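Local coordinates for transmembrane protein (Bartonella henselae, PDB 3PAM) that is a domain of an ABC-type oligopeptide transport protein, related to family 5 solute-binding proteins, and probably helps to bind peptides for uptake, at residues S212-D216 against P217-A221; A221-T224 against A225-A229. All coordinates share one frame; numbering follows the deposited sequence.

Contact 1 of 2, residues S212-D216 against P217-A221; sequences SGASD and PAIDA. With EOH (ethanol), chain C.
Asp-216 caps the helix that starts at Pro-217: it occupies the N-cap, and its carboxylate serves the first turn, where backbone N-H groups lack carbonyl partners. Pro-217 suits the position that follows, since it has no N-H to satisfy and its ring restrains phi to a value that suits a helix's first turn. One residue on, Ala-218 N gives its hydrogen to Asp-216 OD1 at 2.8 Å. That bond is nearly straight (173° at the hydrogen), but the donor stands 53° out of the carboxylate plane. CG of Asp-216 lies anti to its own backbone N (chi1 -177°), and this turn of the side chain brings OD1 back over the helix start; the negative charge there probably also suits the helix dipole. The small CB of Ala-218 fits beside the carboxylate, close to OD1. Ile-219 faces the inside of the protein: its CG1 lies 3.7 Å from Asp-216 CB, and its CD1 reaches loosely, at 4.4 Å, toward the methyl CB of Ala-214. Trp-198 touches both of these apolar residues, while Leu-242 and Ile-245 of helix 232-249 also pack on Ile-219. Asp-220 N closes the first helical turn by bonding to Asp-216 O at 3.2 Å. Its side chain supplies a second, water-mediated link to the loop: a water that accepts from Asp-216 N (3.0 Å) appears to donate to Asp-220 OD1 (2.6 Å), though other acceptors may compete for its hydrogens; OD2 is held by Ser-200 OG. With Ala-221 the regular pattern continues, its N bonding to Pro-217 O. At the start of 212-216, an ethanol probably from crystallisation bonds to Asn-210 OD1 and lies beside Ser-212: the approach of OG is doubtfully short, and N makes a weak 3.2 Å bond to the ethanol O.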
ATOM      1  N   SER A 212      -6.444  -5.027   3.269  1.00 32.41           N
ATOM      2  CA  SER A 212      -6.646  -3.591   3.157  1.00 33.19           C
ATOM      3  C   SER A 212      -8.133  -3.182   3.101  1.00 33.21           C
ATOM      4  O   SER A 212      -8.428  -2.020   3.273  1.00 33.36           O
ATOM      5  CB  SER A 212      -5.831  -2.975   1.996  1.00 33.61           C
ATOM      6  OG  SER A 212      -6.297  -3.382   0.719  1.00 34.16           O
ATOM      7  N   GLY A 213      -9.050  -4.140   2.913  1.00 32.82           N
ATOM      8  CA  GLY A 213     -10.475  -3.836   2.746  1.00 32.40           C
ATOM      9  C   GLY A 213     -10.757  -3.057   1.470  1.00 32.96           C
ATOM     10  O   GLY A 213     -11.748  -2.300   1.372  1.00 33.59           O
ATOM     11  N   ALA A 214      -9.892  -3.255   0.476  1.00 32.20           N
ATOM     12  CA  ALA A 214     -10.067  -2.641  -0.834  1.00 32.58           C
ATOM     13  C   ALA A 214     -11.382  -3.058  -1.469  1.00 33.22           C
ATOM     14  O   ALA A 214     -11.778  -4.217  -1.394  1.00 30.83           O
ATOM     15  CB  ALA A 214      -8.924  -3.009  -1.749  1.00 32.97           C
ATOM     16  N   SER A 215     -12.040  -2.081  -2.101  1.00 34.80           N
ATOM     17  CA  SER A 215     -13.362  -2.279  -2.656  1.00 37.10           C
ATOM     18  C   SER A 215     -13.675  -1.197  -3.682  1.00 38.20           C
ATOM     19  O   SER A 215     -14.298  -0.198  -3.372  1.00 39.44           O
ATOM     20  CB  SER A 215     -14.412  -2.260  -1.537  1.00 37.84           C
ATOM     21  OG  SER A 215     -15.727  -2.287  -2.081  1.00 43.84           O
ATOM     22  N   ASP A 216     -13.250  -1.430  -4.915  1.00 38.56           N
ATOM     23  CA  ASP A 216     -13.441  -0.509  -6.018  1.00 39.86           C
ATOM     24  C   ASP A 216     -13.926  -1.326  -7.221  1.00 40.58           C
ATOM     25  O   ASP A 216     -13.378  -2.407  -7.497  1.00 39.78           O
ATOM     26  CB  ASP A 216     -12.098   0.144  -6.325  1.00 39.64           C
ATOM     27  CG  ASP A 216     -12.167   1.200  -7.423  1.00 41.99           C
ATOM     28  OD1 ASP A 216     -13.096   1.210  -8.265  1.00 42.70           O
ATOM     29  OD2 ASP A 216     -11.242   2.032  -7.432  1.00 43.16           O
ATOM     30  N   PRO A 217     -14.971  -0.829  -7.928  1.00 42.38           N
ATOM     31  CA  PRO A 217     -15.455  -1.472  -9.155  1.00 43.08           C
ATOM     32  C   PRO A 217     -14.359  -1.661 -10.204  1.00 42.69           C
ATOM     33  O   PRO A 217     -14.447  -2.573 -11.026  1.00 42.93           O
ATOM     34  CB  PRO A 217     -16.512  -0.489  -9.669  1.00 45.39           C
ATOM     35  CG  PRO A 217     -17.043   0.144  -8.439  1.00 46.21           C
ATOM     36  CD  PRO A 217     -15.853   0.283  -7.513  1.00 44.11           C
ATOM     37  N   ALA A 218     -13.347  -0.798 -10.178  1.00 41.96           N
ATOM     38  CA  ALA A 218     -12.257  -0.861 -11.147  1.00 41.90           C
ATOM     39  C   ALA A 218     -11.451  -2.110 -10.896  1.00 39.54           C
ATOM     40  O   ALA A 218     -11.129  -2.856 -11.811  1.00 39.62           O
ATOM     41  CB  ALA A 218     -11.368   0.378 -11.044  1.00 42.25           C
ATOM     42  N   ILE A 219     -11.139  -2.330  -9.628  1.00 37.74           N
ATOM     43  CA  ILE A 219     -10.401  -3.507  -9.203  1.00 35.64           C
ATOM     44  C   ILE A 219     -11.129  -4.796  -9.600  1.00 35.94           C
ATOM     45  O   ILE A 219     -10.528  -5.691 -10.188  1.00 36.02           O
ATOM     46  CB  ILE A 219     -10.164  -3.459  -7.719  1.00 33.46           C
ATOM     47  CG1 ILE A 219      -9.386  -2.187  -7.417  1.00 32.62           C
ATOM     48  CG2 ILE A 219      -9.441  -4.743  -7.259  1.00 33.08           C
ATOM     49  CD1 ILE A 219      -8.853  -2.085  -6.047  1.00 32.95           C
ATOM     50  N   ASP A 220     -12.418  -4.867  -9.297  1.00 36.37           N
ATOM     51  CA  ASP A 220     -13.219  -6.043  -9.617  1.00 37.99           C
ATOM     52  C   ASP A 220     -13.263  -6.280 -11.116  1.00 39.56           C
ATOM     53  O   ASP A 220     -13.095  -7.416 -11.560  1.00 40.57           O
ATOM     54  CB  ASP A 220     -14.649  -5.917  -9.070  1.00 39.01           C
ATOM     55  CG  ASP A 220     -14.700  -5.992  -7.560  1.00 39.24           C
ATOM     56  OD1 ASP A 220     -13.626  -5.973  -6.912  1.00 38.44           O
ATOM     57  OD2 ASP A 220     -15.821  -6.066  -7.013  1.00 41.06           O
ATOM     58  N   ALA A 221     -13.489  -5.204 -11.875  1.00 39.18           N
ATOM     59  CA  ALA A 221     -13.455  -5.233 -13.331  1.00 40.35           C
ATOM     60  C   ALA A 221     -12.143  -5.771 -13.916  1.00 39.52           C
ATOM     61  O   ALA A 221     -12.175  -6.584 -14.828  1.00 39.67           O
ATOM     62  CB  ALA A 221     -13.794  -3.842 -13.929  1.00 42.63           C
TER
HETATM   63  C1  EOH C   1      -5.188  -6.682   0.575  1.00 22.70           C
HETATM   64  C2  EOH C   1      -4.659  -7.560  -0.576  1.00 19.67           C
HETATM   65  O   EOH C   1      -6.159  -5.721   0.188  1.00 18.97           O
HETATM   66  O   HOH W   1     -12.398  -4.326  -5.284  1.00 30.56           O

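Contact 2 of 2, residues A221-T224 against A225-A229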
ATOM      1  N   ALA A 221     -13.489  -5.204 -11.875  1.00 39.18           N
ATOM      2  CA  ALA A 221     -13.455  -5.233 -13.331  1.00 40.35           C
ATOM      3  C   ALA A 221     -12.143  -5.771 -13.916  1.00 39.52           C
ATOM      4  O   ALA A 221     -12.175  -6.584 -14.828  1.00 39.67           O
ATOM      5  CB  ALA A 221     -13.794  -3.842 -13.929  1.00 42.63           C
HETATM    6  N   MSE A 222     -10.999  -5.307 -13.409  1.00 39.59           N
HETATM    7  CA  MSE A 222      -9.702  -5.814 -13.866  1.00 39.85           C
HETATM    8  C   MSE A 222      -9.540  -7.311 -13.542  1.00 38.35           C
HETATM    9  O   MSE A 222      -9.054  -8.074 -14.369  1.00 37.51           O
HETATM   10  CB  MSE A 222      -8.547  -5.023 -13.276  1.00 40.77           C
HETATM   11  CG  MSE A 222      -8.417  -3.588 -13.779  1.00 45.92           C
HETATM   12 SE   MSE A 222      -8.832  -3.380 -15.677  1.00 53.38          SE
HETATM   13  CE  MSE A 222     -10.731  -2.910 -15.583  1.00 51.06           C
ATOM     14  N   ILE A 223      -9.976  -7.712 -12.349  1.00 37.61           N
ATOM     15  CA  ILE A 223      -9.875  -9.099 -11.929  1.00 37.65           C
ATOM     16  C   ILE A 223     -10.686  -9.978 -12.875  1.00 38.24           C
ATOM     17  O   ILE A 223     -10.211 -11.033 -13.285  1.00 38.85           O
ATOM     18  CB  ILE A 223     -10.315  -9.314 -10.466  1.00 37.69           C
ATOM     19  CG1 ILE A 223      -9.364  -8.597  -9.507  1.00 37.88           C
ATOM     20  CG2 ILE A 223     -10.301 -10.813 -10.113  1.00 39.20           C
ATOM     21  CD1 ILE A 223      -9.918  -8.456  -8.106  1.00 36.82           C
ATOM     22  N   THR A 224     -11.886  -9.522 -13.225  1.00 38.63           N
ATOM     23  CA  THR A 224     -12.739 -10.209 -14.175  1.00 39.91           C
ATOM     24  C   THR A 224     -12.087 -10.290 -15.540  1.00 40.21           C
ATOM     25  O   THR A 224     -12.242 -11.300 -16.238  1.00 41.51           O
ATOM     26  CB  THR A 224     -14.133  -9.542 -14.291  1.00 42.16           C
ATOM     27  OG1 THR A 224     -14.880  -9.796 -13.095  1.00 42.85           O
ATOM     28  CG2 THR A 224     -14.939 -10.105 -15.491  1.00 43.45           C
ATOM     29  N   ALA A 225     -11.354  -9.242 -15.913  1.00 39.69           N
ATOM     30  CA  ALA A 225     -10.652  -9.200 -17.199  1.00 40.32           C
ATOM     31  C   ALA A 225      -9.475 -10.188 -17.259  1.00 39.25           C
ATOM     32  O   ALA A 225      -9.242 -10.826 -18.286  1.00 40.52           O
ATOM     33  CB  ALA A 225     -10.197  -7.765 -17.538  1.00 40.65           C
ATOM     34  N   ILE A 226      -8.744 -10.299 -16.156  1.00 38.17           N
ATOM     35  CA  ILE A 226      -7.637 -11.245 -16.014  1.00 37.86           C
ATOM     36  C   ILE A 226      -8.142 -12.681 -16.185  1.00 38.60           C
ATOM     37  O   ILE A 226      -7.603 -13.442 -16.975  1.00 38.71           O
ATOM     38  CB  ILE A 226      -6.944 -11.076 -14.643  1.00 37.71           C
ATOM     39  CG1 ILE A 226      -6.234  -9.717 -14.558  1.00 37.91           C
ATOM     40  CG2 ILE A 226      -5.944 -12.192 -14.394  1.00 38.55           C
ATOM     41  CD1 ILE A 226      -6.049  -9.183 -13.131  1.00 33.44           C
ATOM     42  N   LEU A 227      -9.209 -13.014 -15.460  1.00 39.50           N
ATOM     43  CA  LEU A 227      -9.838 -14.328 -15.524  1.00 41.39           C
ATOM     44  C   LEU A 227     -10.527 -14.663 -16.853  1.00 42.49           C
ATOM     45  O   LEU A 227     -10.619 -15.824 -17.193  1.00 44.71           O
ATOM     46  CB  LEU A 227     -10.820 -14.480 -14.368  1.00 42.26           C
ATOM     47  CG  LEU A 227     -10.199 -14.283 -12.977  1.00 43.12           C
ATOM     48  CD1 LEU A 227     -11.284 -13.970 -11.965  1.00 45.42           C
ATOM     49  CD2 LEU A 227      -9.423 -15.510 -12.526  1.00 45.74           C
ATOM     50  N   ASP A 228     -11.006 -13.654 -17.585  1.00 42.53           N
ATOM     51  CA  ASP A 228     -11.688 -13.841 -18.873  1.00 44.54           C
ATOM     52  C   ASP A 228     -10.723 -13.888 -20.056  1.00 43.85           C
ATOM     53  O   ASP A 228     -11.135 -14.147 -21.183  1.00 45.89           O
ATOM     54  CB  ASP A 228     -12.661 -12.683 -19.150  1.00 46.14           C
ATOM     55  CG  ASP A 228     -13.881 -12.682 -18.231  1.00 49.96           C
ATOM     56  OD1 ASP A 228     -14.009 -13.570 -17.349  1.00 51.84           O
ATOM     57  OD2 ASP A 228     -14.721 -11.762 -18.395  1.00 53.28           O
ATOM     58  N   ALA A 229      -9.450 -13.616 -19.803  1.00 42.11           N
ATOM     59  CA  ALA A 229      -8.462 -13.464 -20.865  1.00 42.22           C
ATOM     60  C   ALA A 229      -8.131 -14.792 -21.530  1.00 42.94           C
ATOM     61  O   ALA A 229      -7.959 -15.796 -20.856  1.00 42.91           O
ATOM     62  CB  ALA A 229      -7.205 -12.797 -20.326  1.00 41.08           C
TER
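The closing turns of helix 217-228 set Ile-223 beside Leu-227 and Thr-224 beside Asp-228, each pair one turn apart and pointing the same way. Four successive backbone bonds of the alpha-helical type tie the two halves together, from Ala-225 N to Ala-221 O through to Asp-228 N and Thr-224 O. The bond from Ile-226 N to Met-222 O is 2.9 Å long, whereas the last one, Asp-228 N to Thr-224 O, is distinctly bent (134° at the hydrogen). On the apolar side, CG2 of Ile-223 meets CD1 of Leu-227 at 3.8 Å. In Ile-223, with chi1 at -65°, CG2 stands anti to the backbone N, which points this methyl along the helix at the next turn. Ile-226 lays its CD1 over the backbone, 3.4 Å from Met-222 O. The polar side is exposed and suits Thr-224 and Asp-228: the methyl CG2 of Thr-224 approaches Asp-228 OD2 to 3.4 Å, while OG1 turns back to a weak bond with Asp-220 O. Thr-224 O lies 3.1 Å from Asp-228 OD1, two acceptors with no hydrogen to share, and 2.9 Å from Asp-228 CG, a tight approach; a negative charge so near the C-terminal end of a helix is probably not helped by the helix dipole. Around the helix, Met-222, a selenomethionine, and Ile-226 pack on helix 232-249; Ala-225 and Met-222 meet Leu-70 of helix 65-71, where an alanine takes up little room, and Ile-223 and Leu-227 rest on Ile-195 of helix 193-198.

Overall arrangement
Contacts 1 and 2 are successive parts of a single helix, 217-228, and share Ala-221; their centres lie about 13 Å apart. Contact 1 fixes how the helix begins after the loop, and contact 2 carries it to its other end. The centre of contact 1 is about 13 Å from the centre of the chain, that of contact 2 about 22 Å, so the helix runs away from the chain's centre. Helices 193-198 and 232-249 each touch both contacts, packing along its start and its end, whereas helix 65-71 packs on contact 2. The ethanol in the loop of contact 1 is probably a crystallisation additive, and nothing about it shows where a peptide would bind.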